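Local coordinates for protein beta-mannosidase (PDB 4CVU) that probably hydrolyses terminal beta-D-mannose residues from the non-reducing ends of beta-mannosides, as a fungal member of glycoside hydrolase family 2, at residues Asn71-Phe77 against Thr621-His627; Trp200-Pro204 against Ile711-Trp717; Phe348-Leu352 against Phe375-Gly379. All coordinates share one frame; numbering follows the deposited sequence.

Contact 1: residues Asn71-Phe77 against Thr621-His627; sequences NNGLNDF and TVILRNH
Arg625 grips the backbone of the loop Asn71-Leu74 through two carbonyl oxygens. Both of its terminal nitrogens converge end-on upon one atom: Asn71 O is 2.7 Å from Arg625 NH1 and 2.9 Å from Arg625 NH2. The NH2 bond lies nearly in line with the C=O bond, while NH1 approaches tilted from the carbonyl plane. NH1 donates a second time, to Gly73 O, with 3.0 Å between Arg625 NH1 and Gly73 O. Both oxygens lie in the guanidinium plane, where the N-H bonds point. A bend at chi3 (75°) carries the group past Gly73 O to Asn71. NH2 also donates to Gln713 O, and Trp712 makes a cation-pi contact with the guanidinium. These partners fix the rotation of the guanidinium.

The apolar part centres on Leu74, at the N-cap position of helix 75-78. Its CD2 branch meets the flank of Leu624, with 3.6 Å from Leu74 CD2 to Leu624 CB. Leu74 CG approaches Thr621 OG1, a hydroxyl that bonds to Glu614. The Phe77 ring approaches Leu624 CD1 obliquely.

A third group is joined by water. Asp76 OD2 comes to the edge of the His627 ring, 3.5 Å from His627 CE1. One water donates to Asp76 OD2 at 2.8 Å and is also bonded to His627 NE2 at 2.6 Å. The other ends are held elsewhere: Asp76 OD1 accepts from Ala205 N, and His627 ND1 bonds to Gly203 O.

A bound cadmium ion lies about 2 Å from the nearest atom of the Asn72 side chain, and Asp611 of the second subunit packs on Asn72. The whole is a buried interdomain joint. It fastens the galactose-binding-like domain to helix 620-625, which probably belongs to the (beta/alpha)8 catalytic domain expected in this family.

Contact 2: residues Trp200-Pro204 against Ile711-Trp717; sequences WDWGP and IWQAPTW
Trp202 O accepts a hydrogen bond from a water that ties it to Ile711. The water lies 2.7 Å from Trp202 O and accepts from Ile711 N at 2.9 Å. Two irregular loops meet here. Segment 200-204 belongs to the galactose-binding-like domain. Segment 711-717 follows strand 702-705, the last strand of what is evidently a (beta/alpha)8 barrel, at the end of the strands where such barrels carry their active sites. A second water bridges the loops between Asp201 and Pro715. It donates to two carbonyls, 2.9 Å from Asp201 O and 2.8 Å from Pro715 O.

The rest is packing of rings and methyl groups. Pro204 CD stands over the face of the Trp712 indole, 3.7 Å from the centroid of the five-membered ring and only 6° off its normal. This is a CH-pi contact, and Pro204 CB continues it over the six-membered ring. The chi1 of Trp712, 73°, sets CG between the backbone N and the carbonyl carbon and brings the indole face against the proline.

Ile711 CG2 fills the angle between the two loops. Ile711 CG2 lies 3.6 Å from Gly203 CA, where no side chain intervenes, and also touches Pro204 CD and the edge of Trp202. Thr716 CG2 packs on Trp202 CB, while its OG1 is held by Asp710.

Trp717 packs against Trp202 and Asp201. Its ring plane stands at 88° to that of Trp202, in an oblique meeting, and NE1 bonds to Tyr575 OH. Trp717 CZ3 comes 3.8 Å from Trp202 CD1. The same Trp717 CZ3 presents the ring edge to Asp201 O at 3.4 Å, and the neighbouring CH2 lies against the Asp201 carboxylate.

Contact 3: residues Phe348-Leu352 against Phe375-Gly379; sequences FRTIL and FEING
Asn378, just past the end of strand 374-377, reaches to the backbone of Thr350. Its CB makes no close contact with segment 348-352. With chi1 at -65°, CG sits beside the backbone N, where Asn378 CG lies 4.0 Å from Arg349 CB. At the tip, OD1 accepts from Thr350 N; Asn378 OD1 and Thr350 N are 3.0 Å apart. The bond is fairly straight (162°), but the donor is tilted from the amide plane. Asn378 OD1 also lies 3.2 Å from Arg349 CA. ND2 is held elsewhere, by Trp313 O.

The backbone of Asn378 answers this bond: Asn378 N donates to Thr350 O at 2.9 Å. Further along, Leu352 and Glu376 form a hydrogen-bonded antiparallel pair. Their side chains lie side by side, with 3.6 Å from Leu352 CD2 to Glu376 OE1. Ile351 and Ile377 are the non-hydrogen-bonded pair, and their side chains share the other face. Ile351 CD1 touches Ile377 CD1 at 4.2 Å and leans toward the Phe375 ring. A water joins Thr350 OG1, itself bonded to Gln248, with Gly379 N.

Asn378 and Gly379 have the left-handed backbone angles of a type I' turn. They link strands 374-377 and 380-389 in a tight two-residue beta hairpin, with strand 351-354 pairing alongside as a third antiparallel strand.

In the fold
From the N terminus, 71-77 and then 200-204 come first, both in the galactose-binding-like domain. Contact 3 follows, closing a short loop between 348-352 and 375-379 just ahead of strand 380-389. It pairs strand 351-354 with strand 374-377. It is nested inside the long loops of both other contacts. Segment 621-627 then closes contact 1, and 711-717 closes contact 2. These two loops cross, since their segments alternate. Their centres are about 9 Å apart, and together they fix the first domain to the probable barrel. Contact 3 lies on the opposite side of the chain's centre, its centre about 44 Å from that of contact 1.

Contact 1: residues Asn71-Phe77 against Thr621-His627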
loop_
_atom_site.group_PDB
_atom_site.type_symbol
_atom_site.label_atom_id
_atom_site.label_comp_id
_atom_site.label_asym_id
_atom_site.label_seq_id
_atom_site.Cartn_x
_atom_site.Cartn_y
_atom_site.Cartn_z
ATOM N N ASN A 71 4.895 10.201 2.979
ATOM C CA ASN A 71 5.844 9.597 2.002
ATOM C C ASN A 71 5.217 8.673 0.943
ATOM O O ASN A 71 5.890 8.267 0.034
ATOM C CB ASN A 71 6.951 8.801 2.701
ATOM C CG ASN A 71 7.889 9.680 3.531
ATOM O OD1 ASN A 71 8.091 10.850 3.265
ATOM N ND2 ASN A 71 8.502 9.076 4.500
ATOM N N ASN A 72 3.966 8.257 1.151
ATOM C CA ASN A 72 3.301 7.290 0.270
ATOM C C ASN A 72 2.893 7.741 -1.120
ATOM O O ASN A 72 2.469 8.871 -1.299
ATOM C CB ASN A 72 2.017 6.751 0.953
ATOM C CG ASN A 72 2.327 5.838 2.132
ATOM O OD1 ASN A 72 3.484 5.633 2.453
ATOM N ND2 ASN A 72 1.310 5.321 2.809
ATOM N N GLY A 73 3.038 6.842 -2.108
ATOM C CA GLY A 73 2.325 6.950 -3.381
ATOM C C GLY A 73 2.697 8.202 -4.168
ATOM O O GLY A 73 3.895 8.443 -4.408
ATOM N N LEU A 74 1.698 8.989 -4.589
ATOM C CA LEU A 74 1.998 10.225 -5.327
ATOM C C LEU A 74 1.631 11.425 -4.487
ATOM O O LEU A 74 1.223 12.453 -5.025
ATOM C CB LEU A 74 1.279 10.269 -6.691
ATOM C CG LEU A 74 1.804 9.254 -7.707
ATOM C CD1 LEU A 74 0.821 9.194 -8.869
ATOM C CD2 LEU A 74 3.221 9.587 -8.199
ATOM N N ASN A 75 1.808 11.297 -3.168
ATOM C CA ASN A 75 1.506 12.370 -2.200
ATOM C C ASN A 75 2.304 13.632 -2.349
ATOM O O ASN A 75 1.887 14.656 -1.828
ATOM C CB ASN A 75 1.665 11.903 -0.772
ATOM C CG ASN A 75 0.442 11.097 -0.263
ATOM O OD1 ASN A 75 0.515 10.475 0.804
ATOM N ND2 ASN A 75 -0.625 11.060 -1.006
ATOM N N ASP A 76 3.448 13.567 -3.033
ATOM C CA ASP A 76 4.208 14.785 -3.320
ATOM C C ASP A 76 3.323 15.685 -4.148
ATOM O O ASP A 76 3.449 16.882 -4.065
ATOM C CB ASP A 76 5.524 14.501 -4.084
ATOM C CG ASP A 76 6.502 15.637 -4.020
ATOM O OD1 ASP A 76 6.488 16.372 -3.024
ATOM O OD2 ASP A 76 7.335 15.816 -4.960
ATOM N N PHE A 77 2.444 15.094 -4.966
ATOM C CA PHE A 77 1.496 15.852 -5.774
ATOM C C PHE A 77 0.208 16.090 -5.009
ATOM O O PHE A 77 -0.225 17.252 -4.844
ATOM C CB PHE A 77 1.232 15.161 -7.116
ATOM C CG PHE A 77 2.436 15.183 -8.021
ATOM C CD1 PHE A 77 2.858 16.358 -8.588
ATOM C CD2 PHE A 77 3.178 14.042 -8.237
ATOM C CE1 PHE A 77 3.981 16.396 -9.396
ATOM C CE2 PHE A 77 4.305 14.067 -9.039
ATOM C CZ PHE A 77 4.708 15.248 -9.617
ATOM N N THR A 621 4.142 5.355 -10.835
ATOM C CA THR A 621 4.484 5.849 -9.517
ATOM C C THR A 621 5.987 5.774 -9.186
ATOM O O THR A 621 6.518 6.681 -8.568
ATOM C CB THR A 621 3.704 5.092 -8.434
ATOM O OG1 THR A 621 2.318 5.332 -8.634
ATOM C CG2 THR A 621 4.114 5.591 -7.098
ATOM N N VAL A 622 6.673 4.709 -9.589
ATOM C CA VAL A 622 8.098 4.562 -9.285
ATOM C C VAL A 622 8.903 5.622 -10.079
ATOM O O VAL A 622 9.836 6.256 -9.551
ATOM C CB VAL A 622 8.582 3.123 -9.588
ATOM C CG1 VAL A 622 10.080 3.045 -9.763
ATOM C CG2 VAL A 622 8.102 2.137 -8.513
ATOM N N ILE A 623 8.527 5.817 -11.344
ATOM C CA ILE A 623 9.177 6.837 -12.177
ATOM C C ILE A 623 8.986 8.215 -11.564
ATOM O O ILE A 623 9.958 8.986 -11.426
ATOM C CB ILE A 623 8.616 6.857 -13.604
ATOM C CG1 ILE A 623 9.097 5.646 -14.384
ATOM C CG2 ILE A 623 9.013 8.143 -14.327
ATOM C CD1 ILE A 623 8.212 5.346 -15.584
ATOM N N LEU A 624 7.748 8.521 -11.160
ATOM C CA LEU A 624 7.445 9.867 -10.623
ATOM C C LEU A 624 8.152 10.150 -9.298
ATOM O O LEU A 624 8.280 11.295 -8.903
ATOM C CB LEU A 624 5.934 10.121 -10.508
ATOM C CG LEU A 624 5.262 10.427 -11.870
ATOM C CD1 LEU A 624 3.749 10.566 -11.768
ATOM C CD2 LEU A 624 5.875 11.683 -12.485
ATOM N N ARG A 625 8.614 9.104 -8.621
ATOM C CA ARG A 625 9.367 9.270 -7.376
ATOM C C ARG A 625 10.863 9.376 -7.619
ATOM O O ARG A 625 11.630 9.704 -6.700
ATOM C CB ARG A 625 9.044 8.146 -6.426
ATOM C CG ARG A 625 7.632 8.246 -5.862
ATOM C CD ARG A 625 7.251 6.972 -5.155
ATOM N NE ARG A 625 7.931 6.883 -3.855
ATOM C CZ ARG A 625 7.400 7.276 -2.687
ATOM N NH1 ARG A 625 6.194 7.817 -2.617
ATOM N NH2 ARG A 625 8.111 7.192 -1.574
ATOM N N ASN A 626 11.294 9.162 -8.839
ATOM C CA ASN A 626 12.698 9.393 -9.191
ATOM C C ASN A 626 12.834 10.871 -9.526
ATOM O O ASN A 626 12.298 11.319 -10.569
ATOM C CB ASN A 626 13.105 8.565 -10.390
ATOM C CG ASN A 626 14.600 8.631 -10.655
ATOM O OD1 ASN A 626 15.324 9.505 -10.125
ATOM N ND2 ASN A 626 15.087 7.652 -11.362
ATOM N N HIS A 627 13.530 11.624 -8.664
ATOM C CA HIS A 627 13.703 13.028 -8.925
ATOM C C HIS A 627 15.021 13.326 -9.574
ATOM O O HIS A 627 15.409 14.481 -9.646
ATOM C CB HIS A 627 13.475 13.865 -7.678
ATOM C CG HIS A 627 12.041 13.887 -7.240
ATOM N ND1 HIS A 627 11.619 14.491 -6.081
ATOM C CD2 HIS A 627 10.927 13.397 -7.831
ATOM C CE1 HIS A 627 10.309 14.384 -5.971
ATOM N NE2 HIS A 627 9.864 13.713 -7.014
HETATM O O HOH W 1 7.260 14.158 -7.222
#

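Contact 2: residues Trp200-Pro204 against Ile711-Trp717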
loop_
_atom_site.group_PDB
_atom_site.type_symbol
_atom_site.label_atom_id
_atom_site.label_comp_id
_atom_site.label_asym_id
_atom_site.label_seq_id
_atom_site.Cartn_x
_atom_site.Cartn_y
_atom_site.Cartn_z
ATOM N N TRP A 200 14.037 18.303 -3.837
ATOM C CA TRP A 200 15.420 18.149 -4.351
ATOM C C TRP A 200 15.413 16.926 -5.264
ATOM O O TRP A 200 14.376 16.230 -5.417
ATOM C CB TRP A 200 16.456 18.052 -3.199
ATOM C CG TRP A 200 17.841 18.740 -3.471
ATOM C CD1 TRP A 200 18.962 18.145 -3.928
ATOM C CD2 TRP A 200 18.179 20.133 -3.284
ATOM N NE1 TRP A 200 19.987 19.062 -4.067
ATOM C CE2 TRP A 200 19.529 20.291 -3.684
ATOM C CE3 TRP A 200 17.475 21.250 -2.851
ATOM C CZ2 TRP A 200 20.188 21.516 -3.644
ATOM C CZ3 TRP A 200 18.143 22.490 -2.782
ATOM C CH2 TRP A 200 19.502 22.602 -3.183
ATOM N N ASP A 201 16.562 16.648 -5.882
ATOM C CA ASP A 201 16.671 15.545 -6.800
ATOM C C ASP A 201 16.759 14.177 -6.113
ATOM O O ASP A 201 16.875 13.194 -6.805
ATOM C CB ASP A 201 17.820 15.734 -7.831
ATOM C CG ASP A 201 19.183 15.909 -7.212
ATOM O OD1 ASP A 201 19.371 15.824 -5.973
ATOM O OD2 ASP A 201 20.134 16.123 -8.011
ATOM N N TRP A 202 16.598 14.122 -4.791
ATOM C CA TRP A 202 16.423 12.882 -4.068
ATOM C C TRP A 202 15.255 12.928 -3.082
ATOM O O TRP A 202 15.153 12.033 -2.298
ATOM C CB TRP A 202 17.683 12.474 -3.268
ATOM C CG TRP A 202 18.457 13.619 -2.747
ATOM C CD1 TRP A 202 19.668 14.075 -3.238
ATOM C CD2 TRP A 202 18.080 14.514 -1.715
ATOM N NE1 TRP A 202 20.057 15.188 -2.549
ATOM C CE2 TRP A 202 19.101 15.469 -1.601
ATOM C CE3 TRP A 202 16.968 14.603 -0.848
ATOM C CZ2 TRP A 202 19.039 16.500 -0.682
ATOM C CZ3 TRP A 202 16.936 15.590 0.068
ATOM C CH2 TRP A 202 17.942 16.533 0.167
ATOM N N GLY A 203 14.433 13.950 -3.094
ATOM C CA GLY A 203 13.379 14.106 -2.038
ATOM C C GLY A 203 12.199 14.907 -2.503
ATOM O O GLY A 203 12.251 15.559 -3.580
ATOM N N PRO A 204 11.082 14.831 -1.736
ATOM C CA PRO A 204 9.804 15.465 -2.053
ATOM C C PRO A 204 9.769 16.927 -1.617
ATOM O O PRO A 204 10.738 17.441 -0.966
ATOM C CB PRO A 204 8.790 14.640 -1.218
ATOM C CG PRO A 204 9.579 14.243 -0.007
ATOM C CD PRO A 204 11.017 14.060 -0.473
ATOM N N ILE A 711 15.860 10.361 2.333
ATOM C CA ILE A 711 14.764 11.078 2.984
ATOM C C ILE A 711 13.393 10.415 2.784
ATOM O O ILE A 711 12.444 10.711 3.520
ATOM C CB ILE A 711 14.718 12.529 2.452
ATOM C CG1 ILE A 711 14.085 13.442 3.449
ATOM C CG2 ILE A 711 14.009 12.617 1.131
ATOM C CD1 ILE A 711 14.134 14.917 3.052
ATOM N N TRP A 712 13.305 9.507 1.806
ATOM C CA TRP A 712 12.087 8.744 1.516
ATOM C C TRP A 712 12.418 7.572 0.570
ATOM O O TRP A 712 13.570 7.384 0.184
ATOM C CB TRP A 712 10.960 9.655 0.960
ATOM C CG TRP A 712 11.121 10.156 -0.439
ATOM C CD1 TRP A 712 12.270 10.364 -1.114
ATOM C CD2 TRP A 712 10.058 10.528 -1.330
ATOM N NE1 TRP A 712 12.000 10.842 -2.370
ATOM C CE2 TRP A 712 10.647 10.949 -2.526
ATOM C CE3 TRP A 712 8.671 10.532 -1.232
ATOM C CZ2 TRP A 712 9.889 11.377 -3.634
ATOM C CZ3 TRP A 712 7.911 10.954 -2.351
ATOM C CH2 TRP A 712 8.544 11.374 -3.529
ATOM N N GLN A 713 11.400 6.853 0.126
ATOM C CA GLN A 713 11.575 5.621 -0.647
ATOM C C GLN A 713 11.603 5.912 -2.145
ATOM O O GLN A 713 10.569 6.155 -2.753
ATOM C CB GLN A 713 10.462 4.643 -0.286
ATOM C CG GLN A 713 10.378 4.383 1.188
ATOM C CD GLN A 713 9.522 5.353 1.880
ATOM O OE1 GLN A 713 9.326 6.489 1.405
ATOM N NE2 GLN A 713 8.960 4.933 3.011
ATOM N N ALA A 714 12.788 5.878 -2.746
ATOM C CA ALA A 714 12.911 6.367 -4.081
ATOM C C ALA A 714 14.281 6.046 -4.614
ATOM O O ALA A 714 15.206 5.825 -3.852
ATOM C CB ALA A 714 12.693 7.900 -4.084
ATOM N N PRO A 715 14.434 6.005 -5.931
ATOM C CA PRO A 715 15.783 5.740 -6.449
ATOM C C PRO A 715 16.681 6.942 -6.254
ATOM O O PRO A 715 16.351 8.035 -6.708
ATOM C CB PRO A 715 15.557 5.432 -7.911
ATOM C CG PRO A 715 14.273 6.008 -8.252
ATOM C CD PRO A 715 13.448 6.156 -7.004
ATOM N N THR A 716 17.787 6.752 -5.530
ATOM C CA THR A 716 18.751 7.845 -5.281
ATOM C C THR A 716 20.210 7.401 -5.173
ATOM O O THR A 716 20.571 6.235 -5.374
ATOM C CB THR A 716 18.457 8.525 -3.922
ATOM O OG1 THR A 716 19.028 7.696 -2.904
ATOM C CG2 THR A 716 16.903 8.770 -3.643
ATOM N N TRP A 717 21.053 8.315 -4.756
ATOM C CA TRP A 717 22.476 8.035 -4.509
ATOM C C TRP A 717 22.752 7.423 -3.100
ATOM O O TRP A 717 23.910 7.158 -2.753
ATOM C CB TRP A 717 23.316 9.311 -4.686
ATOM C CG TRP A 717 23.179 10.056 -5.984
ATOM C CD1 TRP A 717 24.108 10.077 -7.014
ATOM C CD2 TRP A 717 22.136 10.966 -6.390
ATOM N NE1 TRP A 717 23.663 10.840 -8.034
ATOM C CE2 TRP A 717 22.473 11.426 -7.689
ATOM C CE3 TRP A 717 20.931 11.387 -5.821
ATOM C CZ2 TRP A 717 21.642 12.273 -8.422
ATOM C CZ3 TRP A 717 20.112 12.246 -6.537
ATOM C CH2 TRP A 717 20.467 12.683 -7.842
HETATM O O HOH W 2 15.443 10.681 -6.575
HETATM O O HOH W 3 16.140 10.207 -0.503
#

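Contact 3: residues Phe348-Leu352 against Phe375-Gly379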
loop_
_atom_site.group_PDB
_atom_site.type_symbol
_atom_site.label_atom_id
_atom_site.label_comp_id
_atom_site.label_asym_id
_atom_site.label_seq_id
_atom_site.Cartn_x
_atom_site.Cartn_y
_atom_site.Cartn_z
ATOM N N PHE A 348 38.587 18.911 24.432
ATOM C CA PHE A 348 39.822 19.613 24.182
ATOM C C PHE A 348 40.473 19.001 22.973
ATOM O O PHE A 348 40.991 17.893 23.038
ATOM C CB PHE A 348 40.758 19.536 25.403
ATOM C CG PHE A 348 40.287 20.348 26.559
ATOM C CD1 PHE A 348 39.362 19.833 27.452
ATOM C CD2 PHE A 348 40.768 21.644 26.758
ATOM C CE1 PHE A 348 38.929 20.598 28.529
ATOM C CE2 PHE A 348 40.334 22.410 27.816
ATOM C CZ PHE A 348 39.415 21.888 28.704
ATOM N N ARG A 349 40.383 19.719 21.856
ATOM C CA ARG A 349 41.084 19.351 20.637
ATOM C C ARG A 349 41.138 20.501 19.663
ATOM O O ARG A 349 40.391 21.466 19.780
ATOM C CB ARG A 349 40.453 18.115 19.949
ATOM C CG ARG A 349 38.935 18.104 19.855
ATOM C CD ARG A 349 38.396 18.844 18.646
ATOM N NE ARG A 349 38.165 20.240 18.962
ATOM C CZ ARG A 349 37.235 20.997 18.391
ATOM N NH1 ARG A 349 36.420 20.496 17.481
ATOM N NH2 ARG A 349 37.122 22.268 18.757
ATOM N N THR A 350 42.062 20.398 18.725
ATOM C CA THR A 350 42.153 21.342 17.629
ATOM C C THR A 350 41.731 20.612 16.376
ATOM O O THR A 350 42.111 19.447 16.172
ATOM C CB THR A 350 43.577 21.916 17.440
ATOM O OG1 THR A 350 44.476 20.879 17.076
ATOM C CG2 THR A 350 44.047 22.632 18.722
ATOM N N ILE A 351 40.909 21.264 15.567
ATOM C CA ILE A 351 40.580 20.766 14.246
ATOM C C ILE A 351 40.763 21.861 13.223
ATOM O O ILE A 351 40.122 22.899 13.300
ATOM C CB ILE A 351 39.166 20.141 14.189
ATOM C CG1 ILE A 351 38.888 19.515 12.793
ATOM C CG2 ILE A 351 38.088 21.151 14.572
ATOM C CD1 ILE A 351 39.679 18.281 12.502
ATOM N N LEU A 352 41.695 21.628 12.296
ATOM C CA LEU A 352 42.032 22.558 11.248
ATOM C C LEU A 352 41.492 22.082 9.908
ATOM O O LEU A 352 41.675 20.897 9.554
ATOM C CB LEU A 352 43.554 22.626 11.123
ATOM C CG LEU A 352 44.099 23.517 9.988
ATOM C CD1 LEU A 352 43.802 24.978 10.263
ATOM C CD2 LEU A 352 45.596 23.298 9.855
ATOM N N PHE A 375 42.178 18.065 6.358
ATOM C CA PHE A 375 41.896 18.267 7.745
ATOM C C PHE A 375 43.073 17.786 8.611
ATOM O O PHE A 375 43.762 16.848 8.230
ATOM C CB PHE A 375 40.623 17.520 8.100
ATOM C CG PHE A 375 39.368 18.150 7.565
ATOM C CD1 PHE A 375 38.907 17.865 6.289
ATOM C CD2 PHE A 375 38.626 19.022 8.359
ATOM C CE1 PHE A 375 37.750 18.440 5.837
ATOM C CE2 PHE A 375 37.459 19.585 7.904
ATOM C CZ PHE A 375 37.034 19.317 6.647
ATOM N N GLU A 376 43.276 18.407 9.765
ATOM C CA GLU A 376 44.254 17.972 10.776
ATOM C C GLU A 376 43.622 17.918 12.168
ATOM O O GLU A 376 42.937 18.854 12.568
ATOM C CB GLU A 376 45.432 18.924 10.821
ATOM C CG GLU A 376 46.191 19.012 9.510
ATOM C CD GLU A 376 47.354 19.969 9.553
ATOM O OE1 GLU A 376 47.687 20.490 10.649
ATOM O OE2 GLU A 376 47.931 20.225 8.473
ATOM N N ILE A 377 43.854 16.839 12.903
ATOM C CA ILE A 377 43.297 16.705 14.250
ATOM C C ILE A 377 44.432 16.724 15.256
ATOM O O ILE A 377 45.314 15.907 15.209
ATOM C CB ILE A 377 42.404 15.462 14.420
ATOM C CG1 ILE A 377 41.749 15.364 15.806
ATOM C CG2 ILE A 377 43.169 14.181 14.181
ATOM C CD1 ILE A 377 40.610 16.290 16.084
ATOM N N ASN A 378 44.398 17.716 16.139
ATOM C CA ASN A 378 45.444 17.913 17.118
ATOM C C ASN A 378 46.812 17.926 16.416
ATOM O O ASN A 378 47.725 17.342 16.879
ATOM C CB ASN A 378 45.405 16.840 18.181
ATOM C CG ASN A 378 44.146 16.888 19.001
ATOM O OD1 ASN A 378 43.686 17.954 19.345
ATOM N ND2 ASN A 378 43.578 15.716 19.312
ATOM N N GLY A 379 46.907 18.571 15.285
ATOM C CA GLY A 379 48.163 18.698 14.582
ATOM C C GLY A 379 48.512 17.585 13.622
ATOM O O GLY A 379 49.418 17.733 12.846
HETATM O O HOH W 4 44.777 20.390 14.442
#